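Local coordinates for protein 2',5'-phosphodiesterase 12 (Homo sapiens, PDB 4ZKF) that holds magnesium in a DNase I-like domain of the endonuclease/exonuclease/phosphatase family, which follows a separate N-terminal domain of the E-set type, at residues L69-P74 against E118-V123; S245-H250 against D337-I342; R320-A325 against C383-T388; C347-S352 against G411-I416. One frame throughout, in Å; residues are numbered along the deposited sequence.

Contact 1: L69-P74 against E118-V123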
loop_
_atom_site.group_PDB
_atom_site.type_symbol
_atom_site.label_atom_id
_atom_site.label_comp_id
_atom_site.label_asym_id
_atom_site.label_seq_id
_atom_site.Cartn_x
_atom_site.Cartn_y
_atom_site.Cartn_z
ATOM N N LEU A 69 5.099 22.009 -17.102
ATOM C CA LEU A 69 5.017 20.568 -16.867
ATOM C C LEU A 69 6.369 19.881 -16.922
ATOM O O LEU A 69 6.650 18.990 -16.123
ATOM C CB LEU A 69 4.096 19.910 -17.896
ATOM C CG LEU A 69 2.596 20.163 -17.786
ATOM C CD1 LEU A 69 1.877 19.529 -18.972
ATOM C CD2 LEU A 69 2.084 19.610 -16.459
ATOM N N SER A 70 7.195 20.291 -17.880
ATOM C CA SER A 70 8.402 19.536 -18.213
ATOM C C SER A 70 9.368 20.358 -19.070
ATOM O O SER A 70 9.059 21.489 -19.458
ATOM C CB SER A 70 8.011 18.239 -18.949
ATOM O OG SER A 70 7.648 18.495 -20.301
ATOM N N PRO A 71 10.552 19.788 -19.368
ATOM C CA PRO A 71 11.366 20.348 -20.450
ATOM C C PRO A 71 10.605 20.329 -21.766
ATOM O O PRO A 71 9.666 19.551 -21.920
ATOM C CB PRO A 71 12.571 19.405 -20.525
ATOM C CG PRO A 71 12.655 18.770 -19.187
ATOM C CD PRO A 71 11.251 18.712 -18.641
ATOM N N SER A 72 11.020 21.164 -22.706
ATOM C CA SER A 72 10.402 21.196 -24.020
ATOM C C SER A 72 11.475 21.002 -25.084
ATOM O O SER A 72 12.583 21.520 -24.955
ATOM C CB SER A 72 9.659 22.515 -24.229
ATOM O OG SER A 72 8.757 22.423 -25.316
ATOM N N SER A 73 11.150 20.246 -26.126
ATOM C CA SER A 73 12.112 19.949 -27.181
ATOM C C SER A 73 11.397 19.887 -28.531
ATOM O O SER A 73 10.172 19.785 -28.568
ATOM C CB SER A 73 12.837 18.635 -26.868
ATOM O OG SER A 73 11.932 17.543 -26.884
ATOM N N PRO A 74 12.150 19.976 -29.646
ATOM C CA PRO A 74 11.532 19.925 -30.980
ATOM C C PRO A 74 10.719 18.657 -31.224
ATOM O O PRO A 74 11.165 17.567 -30.875
ATOM C CB PRO A 74 12.734 19.969 -31.927
ATOM C CG PRO A 74 13.792 20.660 -31.155
ATOM C CD PRO A 74 13.598 20.241 -29.726
ATOM N N GLU A 118 7.309 15.701 -21.288
ATOM C CA GLU A 118 8.463 14.859 -21.548
ATOM C C GLU A 118 9.069 14.417 -20.228
ATOM O O GLU A 118 8.997 15.139 -19.232
ATOM C CB GLU A 118 9.512 15.620 -22.376
ATOM C CG GLU A 118 8.994 16.268 -23.643
ATOM C CD GLU A 118 10.053 17.126 -24.334
ATOM O OE1 GLU A 118 11.205 17.162 -23.861
ATOM O OE2 GLU A 118 9.731 17.768 -25.348
ATOM N N SER A 119 9.684 13.241 -20.216
ATOM C CA SER A 119 10.400 12.780 -19.035
ATOM C C SER A 119 11.688 13.584 -18.885
ATOM O O SER A 119 12.208 14.115 -19.871
ATOM C CB SER A 119 10.715 11.284 -19.135
ATOM O OG SER A 119 11.595 11.010 -20.215
ATOM N N VAL A 120 12.203 13.676 -17.663
ATOM C CA VAL A 120 13.485 14.345 -17.457
ATOM C C VAL A 120 14.584 13.311 -17.395
ATOM O O VAL A 120 15.766 13.641 -17.481
ATOM C CB VAL A 120 13.500 15.204 -16.178
ATOM C CG1 VAL A 120 12.427 16.257 -16.259
ATOM C CG2 VAL A 120 13.301 14.347 -14.950
ATOM N N CYS A 121 14.186 12.047 -17.277
ATOM C CA CYS A 121 15.128 10.937 -17.220
ATOM C C CYS A 121 15.065 10.103 -18.501
ATOM O O CYS A 121 14.118 10.225 -19.285
ATOM C CB CYS A 121 14.815 10.058 -16.015
ATOM S SG CYS A 121 13.089 9.495 -16.016
ATOM N N VAL A 122 16.068 9.254 -18.700
ATOM C CA VAL A 122 16.052 8.276 -19.782
ATOM C C VAL A 122 15.674 6.905 -19.228
ATOM O O VAL A 122 15.750 6.669 -18.026
ATOM C CB VAL A 122 17.419 8.182 -20.500
ATOM C CG1 VAL A 122 17.799 9.532 -21.097
ATOM C CG2 VAL A 122 18.498 7.689 -19.545
ATOM N N VAL A 123 15.236 6.014 -20.112
ATOM C CA VAL A 123 14.978 4.635 -19.739
ATOM C C VAL A 123 16.289 3.954 -19.336
ATOM O O VAL A 123 17.260 3.982 -20.084
ATOM C CB VAL A 123 14.338 3.860 -20.892
ATOM C CG1 VAL A 123 14.117 2.411 -20.500
ATOM C CG2 VAL A 123 13.019 4.537 -21.332
#
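Glu118 OE2 is gripped twice by Ser73. The hydroxyl OG of Ser73 donates to OE2 over 2.7 Å, coming from above the carboxylate plane by 37°, and the backbone N of Ser73 adds a weak, strongly bent bond to the same oxygen at 3.0 Å. Glu118 reaches that far because its chain runs extended beyond CG, away from its own strand and along the loop 69-74. At the other end of the residue it is the backbone that bonds: Glu118 N points almost straight at Ser70 OG, 3.0 Å away with an angle of 171° at the hydrogen. Ser70 OG in turn donates to Pro71 O at 2.8 Å, so this hydroxyl links the strand end to the loop backbone. Pro71 CD rests on Val120 CG1 at 3.6 Å, the two side chains crossing at about a right angle. In this N-terminal domain, of the E-set clan and so probably immunoglobulin-like, the loop leading to strand 78-80 is thereby tied to strand 115-118, at the far edge of the same four-stranded antiparallel sheet. Arg98 forms a salt bridge with OE1, and Trp78 is hydrogen-bonded to Ser73 OG; with such partners the buried carboxylate probably stays ionised.

Contact 2: S245-H250 against D337-I342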
loop_
_atom_site.group_PDB
_atom_site.type_symbol
_atom_site.label_atom_id
_atom_site.label_comp_id
_atom_site.label_asym_id
_atom_site.label_seq_id
_atom_site.Cartn_x
_atom_site.Cartn_y
_atom_site.Cartn_z
ATOM N N SER A 245 -17.057 -1.535 -3.745
ATOM C CA SER A 245 -17.100 -0.093 -3.537
ATOM C C SER A 245 -16.889 0.198 -2.046
ATOM O O SER A 245 -17.135 -0.651 -1.182
ATOM C CB SER A 245 -18.422 0.491 -4.039
ATOM O OG SER A 245 -19.514 -0.123 -3.384
ATOM N N LEU A 246 -16.403 1.390 -1.739
ATOM C CA LEU A 246 -16.158 1.753 -0.353
ATOM C C LEU A 246 -17.460 2.210 0.307
ATOM O O LEU A 246 -18.006 3.255 -0.053
ATOM C CB LEU A 246 -15.110 2.858 -0.272
ATOM C CG LEU A 246 -14.797 3.337 1.151
ATOM C CD1 LEU A 246 -14.299 2.201 2.046
ATOM C CD2 LEU A 246 -13.794 4.471 1.122
ATOM N N LEU A 247 -17.949 1.439 1.273
ATOM C CA LEU A 247 -19.238 1.753 1.898
ATOM C C LEU A 247 -19.068 2.688 3.094
ATOM O O LEU A 247 -19.765 3.699 3.210
ATOM C CB LEU A 247 -19.956 0.467 2.316
ATOM C CG LEU A 247 -21.387 0.570 2.865
ATOM C CD1 LEU A 247 -22.346 1.247 1.869
ATOM C CD2 LEU A 247 -21.907 -0.831 3.220
ATOM N N SER A 248 -18.138 2.375 3.989
ATOM C CA SER A 248 -17.908 3.266 5.126
ATOM C C SER A 248 -16.498 3.136 5.691
ATOM O O SER A 248 -15.803 2.160 5.410
ATOM C CB SER A 248 -18.945 3.007 6.233
ATOM O OG SER A 248 -18.916 1.662 6.693
ATOM N N GLN A 249 -16.083 4.132 6.473
ATOM C CA GLN A 249 -14.744 4.138 7.069
ATOM C C GLN A 249 -14.837 4.352 8.561
ATOM O O GLN A 249 -15.690 5.097 9.027
ATOM C CB GLN A 249 -13.884 5.231 6.449
ATOM C CG GLN A 249 -13.638 5.051 4.975
ATOM C CD GLN A 249 -12.831 6.179 4.418
ATOM O OE1 GLN A 249 -13.383 7.154 3.902
ATOM N NE2 GLN A 249 -11.515 6.083 4.547
ATOM N N HIS A 250 -13.954 3.713 9.317
ATOM C CA HIS A 250 -14.071 3.737 10.768
ATOM C C HIS A 250 -12.687 3.774 11.400
ATOM O O HIS A 250 -12.417 3.035 12.340
ATOM C CB HIS A 250 -14.870 2.513 11.261
ATOM C CG HIS A 250 -16.188 2.345 10.568
ATOM N ND1 HIS A 250 -17.363 2.857 11.073
ATOM C CD2 HIS A 250 -16.506 1.774 9.381
ATOM C CE1 HIS A 250 -18.353 2.595 10.235
ATOM N NE2 HIS A 250 -17.858 1.941 9.200
ATOM N N ASP A 337 -21.986 -4.617 15.362
ATOM C CA ASP A 337 -23.000 -3.667 15.831
ATOM C C ASP A 337 -23.454 -2.749 14.705
ATOM O O ASP A 337 -24.641 -2.657 14.434
ATOM C CB ASP A 337 -22.487 -2.819 17.003
ATOM C CG ASP A 337 -22.093 -3.653 18.206
ATOM O OD1 ASP A 337 -22.498 -4.832 18.279
ATOM O OD2 ASP A 337 -21.382 -3.120 19.089
ATOM N N LEU A 338 -22.517 -2.071 14.047
ATOM C CA LEU A 338 -22.885 -1.133 12.985
ATOM C C LEU A 338 -23.350 -1.883 11.752
ATOM O O LEU A 338 -24.155 -1.377 10.972
ATOM C CB LEU A 338 -21.718 -0.214 12.631
ATOM C CG LEU A 338 -21.199 0.682 13.756
ATOM C CD1 LEU A 338 -20.093 1.574 13.226
ATOM C CD2 LEU A 338 -22.325 1.518 14.369
ATOM N N TYR A 339 -22.827 -3.092 11.586
ATOM C CA TYR A 339 -23.266 -4.018 10.557
ATOM C C TYR A 339 -23.552 -5.338 11.252
ATOM O O TYR A 339 -22.908 -5.654 12.242
ATOM C CB TYR A 339 -22.205 -4.188 9.465
ATOM C CG TYR A 339 -21.947 -2.932 8.666
ATOM C CD1 TYR A 339 -21.002 -2.005 9.081
ATOM C CD2 TYR A 339 -22.656 -2.676 7.500
ATOM C CE1 TYR A 339 -20.770 -0.856 8.359
ATOM C CE2 TYR A 339 -22.434 -1.541 6.770
ATOM C CZ TYR A 339 -21.490 -0.629 7.201
ATOM O OH TYR A 339 -21.272 0.504 6.468
ATOM N N PRO A 340 -24.512 -6.116 10.743
ATOM C CA PRO A 340 -24.953 -7.312 11.474
ATOM C C PRO A 340 -24.087 -8.557 11.252
ATOM O O PRO A 340 -24.595 -9.571 10.770
ATOM C CB PRO A 340 -26.365 -7.541 10.923
ATOM C CG PRO A 340 -26.276 -7.043 9.512
ATOM C CD PRO A 340 -25.338 -5.859 9.549
ATOM N N GLY A 341 -22.806 -8.485 11.603
ATOM C CA GLY A 341 -21.942 -9.655 11.569
ATOM C C GLY A 341 -21.338 -9.957 10.212
ATOM O O GLY A 341 -21.544 -11.039 9.669
ATOM N N ILE A 342 -20.577 -9.015 9.666
ATOM C CA ILE A 342 -19.930 -9.201 8.369
ATOM C C ILE A 342 -18.508 -9.757 8.553
ATOM O O ILE A 342 -17.903 -9.552 9.603
ATOM C CB ILE A 342 -19.868 -7.890 7.586
ATOM C CG1 ILE A 342 -19.147 -6.814 8.408
ATOM C CG2 ILE A 342 -21.288 -7.425 7.193
ATOM C CD1 ILE A 342 -18.892 -5.538 7.637
#
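A classic beta bulge in strand 244-253, where Leu247 and Ser248 both face Val292, presents two successive side chains to Tyr339. Ser248 OG and Tyr339 OH share a short hydrogen bond of 2.6 Å, with the serine oxygen close to the ring plane at the ring's edge. The same OG is hydrogen-bonded to His250 NE2 at 2.7 Å, so one serine oxygen joins a phenol and an imidazole and helps to fix the rotation of the histidine ring. Ser248 OG sits between the backbone N and the carbonyl carbon (chi1 58°), from where it points across to the tyrosine. Leu247, the other residue of the bulge, crosses Tyr339 at a slant and sets CD2 3.7 Å from CE2 of the tyrosine. Beyond the serine, Leu338 and His250 slide past each other in opposite directions, Leu338 CD1 lying 3.6 Å from His250 CE1. Past Tyr339 the chain bends back in an inverse gamma turn centred on Pro340, closed by Gly341 N bonding to Tyr339 O. The contact joins the C-terminal end of helix 317-338, whose Val334 also packs on His250, to strand 244-253, which pairs with strand 287-295; Ile342 packs on Arg302 and Cys304 of strand 302-309.

Contact 3: R320-A325 against C383-T388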
loop_
_atom_site.group_PDB
_atom_site.type_symbol
_atom_site.label_atom_id
_atom_site.label_comp_id
_atom_site.label_asym_id
_atom_site.label_seq_id
_atom_site.Cartn_x
_atom_site.Cartn_y
_atom_site.Cartn_z
ATOM N N ARG A 320 1.644 -3.628 22.566
ATOM C CA ARG A 320 0.995 -4.248 21.406
ATOM C C ARG A 320 -0.215 -5.084 21.820
ATOM O O ARG A 320 -1.190 -5.163 21.083
ATOM C CB ARG A 320 1.992 -5.098 20.616
ATOM C CG ARG A 320 3.040 -4.256 19.861
ATOM C CD ARG A 320 3.992 -5.119 19.036
ATOM N NE ARG A 320 5.030 -5.768 19.832
ATOM C CZ ARG A 320 6.186 -5.197 20.163
ATOM N NH1 ARG A 320 6.448 -3.949 19.799
ATOM N NH2 ARG A 320 7.075 -5.871 20.881
ATOM N N LEU A 321 -0.157 -5.717 22.991
ATOM C CA LEU A 321 -1.321 -6.418 23.517
ATOM C C LEU A 321 -2.506 -5.477 23.701
ATOM O O LEU A 321 -3.623 -5.779 23.290
ATOM C CB LEU A 321 -0.985 -7.097 24.853
ATOM C CG LEU A 321 -0.513 -8.543 24.726
ATOM C CD1 LEU A 321 0.262 -8.951 25.971
ATOM C CD2 LEU A 321 -1.708 -9.471 24.502
ATOM N N ILE A 322 -2.253 -4.331 24.319
ATOM C CA ILE A 322 -3.319 -3.390 24.610
ATOM C C ILE A 322 -3.815 -2.746 23.313
ATOM O O ILE A 322 -5.009 -2.570 23.124
ATOM C CB ILE A 322 -2.844 -2.337 25.624
ATOM C CG1 ILE A 322 -2.736 -3.006 27.001
ATOM C CG2 ILE A 322 -3.820 -1.194 25.709
ATOM C CD1 ILE A 322 -1.839 -2.288 27.967
ATOM N N GLN A 323 -2.904 -2.461 22.391
ATOM C CA GLN A 323 -3.312 -1.909 21.107
ATOM C C GLN A 323 -4.193 -2.909 20.345
ATOM O O GLN A 323 -5.202 -2.522 19.748
ATOM C CB GLN A 323 -2.092 -1.508 20.276
ATOM C CG GLN A 323 -1.333 -0.311 20.844
ATOM C CD GLN A 323 -0.185 0.134 19.955
ATOM O OE1 GLN A 323 0.408 -0.669 19.237
ATOM N NE2 GLN A 323 0.132 1.424 20.000
ATOM N N MET A 324 -3.851 -4.197 20.390
ATOM C CA MET A 324 -4.663 -5.182 19.664
ATOM C C MET A 324 -6.016 -5.404 20.340
ATOM O O MET A 324 -7.031 -5.663 19.662
ATOM C CB MET A 324 -3.903 -6.509 19.515
ATOM C CG MET A 324 -4.469 -7.480 18.456
ATOM S SD MET A 324 -4.739 -6.780 16.778
ATOM C CE MET A 324 -3.478 -5.629 16.606
ATOM N N ALA A 325 -6.044 -5.290 21.668
ATOM C CA ALA A 325 -7.306 -5.402 22.390
ATOM C C ALA A 325 -8.258 -4.272 21.980
ATOM O O ALA A 325 -9.451 -4.497 21.778
ATOM C CB ALA A 325 -7.075 -5.381 23.901
ATOM N N CYS A 383 1.833 -4.626 33.719
ATOM C CA CYS A 383 0.386 -4.405 33.705
ATOM C C CYS A 383 -0.436 -5.684 33.500
ATOM O O CYS A 383 -1.305 -5.744 32.629
ATOM C CB CYS A 383 0.018 -3.389 32.621
ATOM S SG CYS A 383 0.703 -3.762 30.992
ATOM N N ASN A 384 -0.182 -6.688 34.334
ATOM C CA ASN A 384 -0.888 -7.973 34.250
ATOM C C ASN A 384 -2.403 -7.858 34.236
ATOM O O ASN A 384 -3.007 -7.267 35.127
ATOM C CB ASN A 384 -0.455 -8.873 35.410
ATOM C CG ASN A 384 1.025 -9.177 35.370
ATOM O OD1 ASN A 384 1.843 -8.349 35.758
ATOM N ND2 ASN A 384 1.381 -10.356 34.870
ATOM N N MET A 385 -3.014 -8.431 33.204
ATOM C CA MET A 385 -4.460 -8.427 33.085
ATOM C C MET A 385 -4.891 -9.586 32.196
ATOM O O MET A 385 -4.114 -10.069 31.377
ATOM C CB MET A 385 -4.963 -7.089 32.515
ATOM C CG MET A 385 -4.486 -6.751 31.090
ATOM S SD MET A 385 -5.050 -5.114 30.510
ATOM C CE MET A 385 -4.014 -4.050 31.482
ATOM N N SER A 386 -6.125 -10.029 32.362
ATOM C CA SER A 386 -6.690 -11.026 31.462
ATOM C C SER A 386 -7.574 -10.341 30.439
ATOM O O SER A 386 -8.422 -9.522 30.794
ATOM C CB SER A 386 -7.499 -12.067 32.227
ATOM O OG SER A 386 -8.727 -11.513 32.653
ATOM N N LEU A 387 -7.378 -10.677 29.171
ATOM C CA LEU A 387 -8.184 -10.126 28.093
ATOM C C LEU A 387 -8.893 -11.236 27.347
ATOM O O LEU A 387 -8.411 -12.363 27.314
ATOM C CB LEU A 387 -7.309 -9.324 27.125
ATOM C CG LEU A 387 -6.533 -8.162 27.735
ATOM C CD1 LEU A 387 -5.696 -7.484 26.671
ATOM C CD2 LEU A 387 -7.496 -7.176 28.372
ATOM N N THR A 388 -10.039 -10.914 26.749
ATOM C CA THR A 388 -10.706 -11.823 25.826
ATOM C C THR A 388 -11.201 -11.043 24.622
ATOM O O THR A 388 -11.442 -9.840 24.709
ATOM C CB THR A 388 -11.914 -12.533 26.461
ATOM O OG1 THR A 388 -12.863 -11.546 26.873
ATOM C CG2 THR A 388 -11.493 -13.374 27.659
#
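No ring or other flat group meets across this contact: Ala325 and Leu387, the closest pair, are both aliphatic, and the aromatic neighbours Phe361 and Trp374 come from outside the two segments. Leu387 CD1 stands 3.7 Å from Ala325 CB and also comes within 4.3 Å of Leu321 O, one helical turn earlier. That carbonyl accepts the backbone N of Ala325, so the methyl lies against an oxygen already hydrogen-bonded within the helix. Leu387 gets there with CG anti to its carbonyl carbon (chi1 -58°) and the rest of the chain extended. In this DNase I-like domain the helix 317-338 is covered here by a loop ending in the short strand 387-388, which pairs antiparallel with strand 366-367. Nearer the start of that loop, Cys383 and Met385 meet CD1 of Ile322 on the helix: Cys383 SG lies 4.2 Å from it, and Met385 CE, on a chain that turns at its last torsion (chi3 73°), is 4.5 Å away. These looser approaches are apolar, and no hydrogen bond spans the two segments. Leu267 of helix 265-271 touches Ala325, Met385 and Leu387 alike, while Phe361 of helix 357-364 packs on both Leu321 and Leu387.

Contact 4: C347-S352 against G411-I416. With MG (magnesium ion), chain C.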
loop_
_atom_site.group_PDB
_atom_site.type_symbol
_atom_site.label_atom_id
_atom_site.label_comp_id
_atom_site.label_asym_id
_atom_site.label_seq_id
_atom_site.Cartn_x
_atom_site.Cartn_y
_atom_site.Cartn_z
ATOM N N CYS A 347 -5.421 -6.982 8.160
ATOM C CA CYS A 347 -4.049 -6.943 7.673
ATOM C C CYS A 347 -3.180 -6.109 8.584
ATOM O O CYS A 347 -3.665 -5.187 9.241
ATOM C CB CYS A 347 -3.996 -6.347 6.260
ATOM S SG CYS A 347 -4.801 -7.344 4.988
ATOM N N GLY A 348 -1.883 -6.382 8.602
ATOM C CA GLY A 348 -1.007 -5.437 9.252
ATOM C C GLY A 348 0.415 -5.881 9.451
ATOM O O GLY A 348 0.757 -7.046 9.284
ATOM N N ASP A 349 1.246 -4.909 9.802
ATOM C CA ASP A 349 2.544 -5.184 10.394
ATOM C C ASP A 349 2.323 -5.102 11.892
ATOM O O ASP A 349 2.183 -4.007 12.435
ATOM C CB ASP A 349 3.595 -4.175 9.928
ATOM C CG ASP A 349 4.951 -4.402 10.570
ATOM O OD1 ASP A 349 5.067 -5.229 11.507
ATOM O OD2 ASP A 349 5.911 -3.744 10.134
ATOM N N PHE A 350 2.277 -6.259 12.553
ATOM C CA PHE A 350 1.893 -6.299 13.956
ATOM C C PHE A 350 3.109 -6.237 14.866
ATOM O O PHE A 350 2.970 -6.148 16.090
ATOM C CB PHE A 350 1.051 -7.543 14.235
ATOM C CG PHE A 350 -0.282 -7.514 13.531
ATOM C CD1 PHE A 350 -0.397 -7.958 12.225
ATOM C CD2 PHE A 350 -1.393 -6.977 14.152
ATOM C CE1 PHE A 350 -1.619 -7.906 11.555
ATOM C CE2 PHE A 350 -2.614 -6.913 13.491
ATOM C CZ PHE A 350 -2.725 -7.381 12.190
ATOM N N ASN A 351 4.293 -6.243 14.258
ATOM C CA ASN A 351 5.547 -6.181 15.014
ATOM C C ASN A 351 5.569 -7.222 16.125
ATOM O O ASN A 351 6.115 -6.975 17.199
ATOM C CB ASN A 351 5.762 -4.780 15.606
ATOM C CG ASN A 351 6.508 -3.861 14.667
ATOM O OD1 ASN A 351 7.563 -4.219 14.144
ATOM N ND2 ASN A 351 5.964 -2.668 14.443
ATOM N N SER A 352 4.968 -8.379 15.846
ATOM C CA SER A 352 4.818 -9.463 16.820
ATOM C C SER A 352 5.060 -10.810 16.159
ATOM O O SER A 352 4.389 -11.153 15.185
ATOM C CB SER A 352 3.416 -9.469 17.449
ATOM O OG SER A 352 3.104 -8.224 18.026
ATOM N N GLY A 411 12.189 -12.056 11.261
ATOM C CA GLY A 411 11.077 -12.598 11.996
ATOM C C GLY A 411 9.797 -12.457 11.212
ATOM O O GLY A 411 9.718 -11.700 10.240
ATOM N N CYS A 412 8.801 -13.202 11.656
ATOM C CA CYS A 412 7.456 -13.143 11.111
ATOM C C CYS A 412 6.688 -12.073 11.876
ATOM O O CYS A 412 6.337 -12.284 13.033
ATOM C CB CYS A 412 6.796 -14.511 11.247
ATOM S SG CYS A 412 5.103 -14.600 10.693
ATOM N N LEU A 413 6.448 -10.925 11.244
ATOM C CA LEU A 413 5.842 -9.772 11.930
ATOM C C LEU A 413 4.506 -9.373 11.322
ATOM O O LEU A 413 3.731 -8.627 11.941
ATOM C CB LEU A 413 6.773 -8.554 11.869
ATOM C CG LEU A 413 8.205 -8.710 12.388
ATOM C CD1 LEU A 413 8.899 -7.350 12.401
ATOM C CD2 LEU A 413 8.184 -9.335 13.781
ATOM N N ASP A 414 4.262 -9.872 10.111
ATOM C CA ASP A 414 3.129 -9.463 9.282
ATOM C C ASP A 414 2.108 -10.578 9.146
ATOM O O ASP A 414 2.489 -11.745 9.001
ATOM C CB ASP A 414 3.620 -9.046 7.896
ATOM C CG ASP A 414 4.672 -7.950 7.952
ATOM O OD1 ASP A 414 4.295 -6.759 8.008
ATOM O OD2 ASP A 414 5.884 -8.266 7.933
ATOM N N TYR A 415 0.817 -10.236 9.195
ATOM C CA TYR A 415 -0.225 -11.255 9.028
ATOM C C TYR A 415 -1.412 -10.726 8.267
ATOM O O TYR A 415 -1.684 -9.530 8.288
ATOM C CB TYR A 415 -0.718 -11.786 10.378
ATOM C CG TYR A 415 0.398 -12.215 11.302
ATOM C CD1 TYR A 415 0.936 -13.493 11.226
ATOM C CD2 TYR A 415 0.920 -11.332 12.224
ATOM C CE1 TYR A 415 1.976 -13.880 12.064
ATOM C CE2 TYR A 415 1.955 -11.697 13.061
ATOM C CZ TYR A 415 2.472 -12.976 12.982
ATOM O OH TYR A 415 3.505 -13.323 13.827
ATOM N N ILE A 416 -2.119 -11.628 7.591
ATOM C CA ILE A 416 -3.462 -11.343 7.119
ATOM C C ILE A 416 -4.397 -12.199 7.950
ATOM O O ILE A 416 -4.552 -13.394 7.675
ATOM C CB ILE A 416 -3.643 -11.648 5.622
ATOM C CG1 ILE A 416 -2.677 -10.802 4.788
ATOM C CG2 ILE A 416 -5.102 -11.383 5.190
ATOM C CD1 ILE A 416 -2.631 -11.236 3.324
HETATM MG MG MG C . 7.557 -2.719 11.825
HETATM O O HOH W 1 9.191 -2.488 9.821
#
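Phe350 and Tyr415 meet obliquely, with ring planes 47° apart and centroids separated by 6.0 Å. Phe350 CD1 comes up to the edge of the tyrosine ring, in its plane, 3.6 Å from Tyr415 CD2; the carbonyl O of Tyr415 lies in turn at the edge of the phenylalanine ring. Turned this way, Tyr415 carries its hydroxyl to Ser352 O, where OH donates over 2.7 Å onto a lone pair in the carbonyl plane. Two carboxylates, Asp349 and Asp414, come close from neighbouring strands and cross at a slant, their planes turned 51° apart. Asp414 OD1 lies against Asp349 CB at 3.3 Å, whereas its OD2 is held by Thr403 and His452. With CG anti to the backbone N (chi1 178°), Asp349 puts OD2 2.6 Å from the magnesium ion, and Asn154 donates to this same oxygen. Asp349 OD1 accepts Asn351 N at 3.0 Å, an Asx turn that helps to place Asn351 OD1 2.8 Å from the metal, while Asn351 ND2 is hydrogen-bonded to Leu310 O; His309 completes the protein part of the site. Leu413 flanks the turn, and its carbonyl O receives Phe350 N at 2.8 Å, plus a weaker bond from Asn351 N. Behind the turn, Gly348 and Tyr415 form an antiparallel hydrogen-bonded pair. Strand 344-349 lies between strand 409-419 and the parallel strand 302-309; Cys347 and Ile416 face strand 147-154 of the other sheet, as expected for an alpha/beta sandwich, while Phe350 packs on Met324 of helix 317-338.

How the contacts relate
Contact 1 closes within the N-terminal domain before any of the others opens; its centre lies about 41 to 55 Å from theirs, on the other side of the chain's centre. Contacts 2, 3 and 4 fall in the DNase I-like domain. Helix 317-338 serves both contact 2 and contact 3, whose centres are about 25 Å apart, and then leads into strand 344-349 of contact 4. Contacts 2 and 4 reach the same mixed sheet. Contacts 3 and 4 touch directly, chiefly through Arg320 against the backbone of Phe350 and Asn351 and the side chain of Ser352, and their segments alternate along the chain. The helix covered at contact 3 also backs the magnesium-binding turn.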